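Local coordinates for actin-related protein 8 (Homo sapiens, PDB 4FO0) that binds ATP, with low basal ATPase activity and no ability to polymerize, and serves as a proposed core subunit of the INO80 chromatin-remodelling complex, at residues Cys249-Gly254 with Ser502-Val507. Residues are numbered along the deposited sequence; the frame is centred on the assembly and turned at random.
Sequences CIVDVG and SSILVV. With ATP (adenosine-5'-triphosphate), chain C.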
loop_
_atom_site.group_PDB
_atom_site.type_symbol
_atom_site.label_atom_id
_atom_site.label_comp_id
_atom_site.label_asym_id
_atom_site.label_seq_id
_atom_site.Cartn_x
_atom_site.Cartn_y
_atom_site.Cartn_z
ATOM N N CYS A 249 9.808 -0.645 15.999
ATOM C CA CYS A 249 10.065 -1.025 14.622
ATOM C C CYS A 249 8.749 -0.880 13.834
ATOM O O CYS A 249 7.708 -1.407 14.245
ATOM C CB CYS A 249 10.596 -2.454 14.565
ATOM S SG CYS A 249 10.957 -3.059 12.901
ATOM N N ILE A 250 8.790 -0.137 12.728
ATOM C CA ILE A 250 7.603 0.092 11.905
ATOM C C ILE A 250 7.684 -0.670 10.605
ATOM O O ILE A 250 8.708 -0.637 9.917
ATOM C CB ILE A 250 7.460 1.549 11.472
ATOM C CG1 ILE A 250 7.824 2.468 12.614
ATOM C CG2 ILE A 250 6.035 1.811 10.936
ATOM C CD1 ILE A 250 7.047 2.151 13.867
ATOM N N VAL A 251 6.586 -1.318 10.251
ATOM C CA VAL A 251 6.499 -2.016 8.980
ATOM C C VAL A 251 5.273 -1.501 8.261
ATOM O O VAL A 251 4.162 -1.628 8.770
ATOM C CB VAL A 251 6.342 -3.531 9.169
ATOM C CG1 VAL A 251 6.299 -4.204 7.824
ATOM C CG2 VAL A 251 7.471 -4.084 10.021
ATOM N N ASP A 252 5.462 -0.896 7.094
ATOM C CA ASP A 252 4.310 -0.453 6.329
ATOM C C ASP A 252 4.158 -1.356 5.117
ATOM O O ASP A 252 4.933 -1.255 4.162
ATOM C CB ASP A 252 4.458 1.014 5.918
ATOM C CG ASP A 252 3.230 1.550 5.140
ATOM O OD1 ASP A 252 2.539 0.759 4.454
ATOM O OD2 ASP A 252 2.960 2.776 5.212
ATOM N N VAL A 253 3.181 -2.258 5.162
ATOM C CA VAL A 253 2.894 -3.082 3.992
ATOM C C VAL A 253 1.796 -2.436 3.178
ATOM O O VAL A 253 0.636 -2.378 3.606
ATOM C CB VAL A 253 2.463 -4.514 4.345
ATOM C CG1 VAL A 253 2.604 -5.397 3.114
ATOM C CG2 VAL A 253 3.295 -5.061 5.482
ATOM N N GLY A 254 2.158 -1.929 2.008
ATOM C CA GLY A 254 1.184 -1.281 1.159
ATOM C C GLY A 254 0.748 -2.201 0.048
ATOM O O GLY A 254 0.885 -3.426 0.127
ATOM N N SER A 502 10.924 -5.628 21.108
ATOM C CA SER A 502 9.848 -5.672 22.038
ATOM C C SER A 502 8.606 -5.025 21.467
ATOM O O SER A 502 7.526 -5.208 21.953
ATOM C CB SER A 502 10.307 -5.009 23.323
ATOM O OG SER A 502 9.458 -3.965 23.700
ATOM N N SER A 503 8.779 -4.259 20.417
ATOM C CA SER A 503 7.677 -3.532 19.798
ATOM C C SER A 503 7.785 -3.446 18.280
ATOM O O SER A 503 8.568 -2.660 17.742
ATOM C CB SER A 503 7.595 -2.120 20.383
ATOM O OG SER A 503 6.557 -1.375 19.775
ATOM N N ILE A 504 6.982 -4.249 17.596
ATOM C CA ILE A 504 6.901 -4.180 16.135
ATOM C C ILE A 504 5.508 -3.745 15.673
ATOM O O ILE A 504 4.513 -4.459 15.844
ATOM C CB ILE A 504 7.278 -5.512 15.493
ATOM C CG1 ILE A 504 8.695 -5.899 15.924
ATOM C CG2 ILE A 504 7.194 -5.409 13.992
ATOM C CD1 ILE A 504 8.887 -7.393 16.143
ATOM N N LEU A 505 5.441 -2.549 15.109
ATOM C CA LEU A 505 4.175 -1.999 14.653
ATOM C C LEU A 505 3.967 -2.304 13.178
ATOM O O LEU A 505 4.860 -2.080 12.351
ATOM C CB LEU A 505 4.167 -0.500 14.871
ATOM C CG LEU A 505 2.959 0.248 14.340
ATOM C CD1 LEU A 505 1.700 -0.297 14.994
ATOM C CD2 LEU A 505 3.138 1.750 14.570
ATOM N N VAL A 506 2.801 -2.837 12.846
ATOM C CA VAL A 506 2.508 -3.130 11.450
ATOM C C VAL A 506 1.360 -2.299 10.891
ATOM O O VAL A 506 0.223 -2.333 11.374
ATOM C CB VAL A 506 2.263 -4.613 11.197
ATOM C CG1 VAL A 506 1.910 -4.824 9.732
ATOM C CG2 VAL A 506 3.502 -5.391 11.562
ATOM N N VAL A 507 1.679 -1.581 9.833
ATOM C CA VAL A 507 0.812 -0.551 9.320
ATOM C C VAL A 507 0.503 -0.726 7.804
ATOM O O VAL A 507 1.145 -1.526 7.107
ATOM C CB VAL A 507 1.453 0.788 9.681
ATOM C CG1 VAL A 507 1.820 1.576 8.458
ATOM C CG2 VAL A 507 0.574 1.548 10.651
HETATM P PG ATP C . 2.013 1.573 -1.205
HETATM O O1G ATP C . 2.125 1.846 0.270
HETATM O O2G ATP C . 2.364 2.733 -2.104
HETATM O O3G ATP C . 2.607 0.261 -1.671
HETATM P PB ATP C . -0.802 2.087 -0.699
HETATM O O1B ATP C . -1.764 2.403 -1.813
HETATM O O2B ATP C . -0.394 3.098 0.362
HETATM O O3B ATP C . 0.440 1.379 -1.434
HETATM P PA ATP C . -2.405 0.690 1.205
HETATM O O1A ATP C . -3.644 1.405 0.732
HETATM O O2A ATP C . -1.774 0.991 2.541
HETATM O O3A ATP C . -1.327 0.754 0.027
HETATM O "O5'" ATP C . -2.730 -0.872 1.165
HETATM C "C5'" ATP C . -3.315 -1.385 -0.021
HETATM C "C4'" ATP C . -3.279 -2.892 0.048
HETATM O "O4'" ATP C . -3.992 -3.283 1.212
HETATM C "C3'" ATP C . -3.970 -3.555 -1.131
HETATM O "O3'" ATP C . -3.122 -4.573 -1.675
HETATM C "C2'" ATP C . -5.209 -4.172 -0.532
HETATM O "O2'" ATP C . -5.604 -5.371 -1.183
HETATM C "C1'" ATP C . -4.731 -4.449 0.871
HETATM N N9 ATP C . -5.864 -4.718 1.769
HETATM C C8 ATP C . -6.824 -3.849 2.117
HETATM N N7 ATP C . -7.717 -4.434 2.950
HETATM C C5 ATP C . -7.322 -5.698 3.140
HETATM C C6 ATP C . -7.823 -6.856 3.896
HETATM N N6 ATP C . -8.954 -6.739 4.636
HETATM N N1 ATP C . -7.111 -8.012 3.819
HETATM C C2 ATP C . -5.989 -8.124 3.082
HETATM N N3 ATP C . -5.484 -7.102 2.358
HETATM C C4 ATP C . -6.096 -5.889 2.352
#
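C249 N, V251 N and V253 N give their hydrogens to S503 O, L505 O and V507 O, while L505 N and V507 N give theirs to C249 O and V251 O, joining strands 249-253 and 503-507 in parallel. The bond from V507 N to V251 O (2.7 Å) is nearly straight, 164° at the hydrogen; the last, V253 N to V507 O (2.9 Å), is more bent. CA-H...O contacts fill the intervals, as from D252 CA to V507 O at 3.4 Å. On one face, I250 and L505 lie side by side, CD1 of I250 4.0 Å from CD2 of L505. Farther along this face, the methyl CG1 of V507 lies against the D252 carboxylate, 3.6 Å from D252 CG; with CG anti to the D252 backbone N (chi1 -178°), the group sits beside the backbone carbonyl carbon. A leucine here would have no carboxylate, so K257 would probably be left without its long, weak ion-pair partner and the magnesium ion without this nearby negative charge. The other face carries C249, V251, I504 and V506, with V251 CG2 4.2 Å from I504 CG2. Helix 235-243 covers I250 and L505, and helix 480-489 packs on C249 and V251. These are neighbouring inner strands of a six-stranded sheet of the actin fold, 247-253 entering the ATP-binding D252-D255 segment. Just past the strand, G254 CA lies 3.4 Å from ATP O1G, where a side chain would probably hit the gamma-phosphate. This mostly apolar, backbone-bonded pairing thus brings a buried carboxylate and a glycine to the phosphate end of the nucleotide.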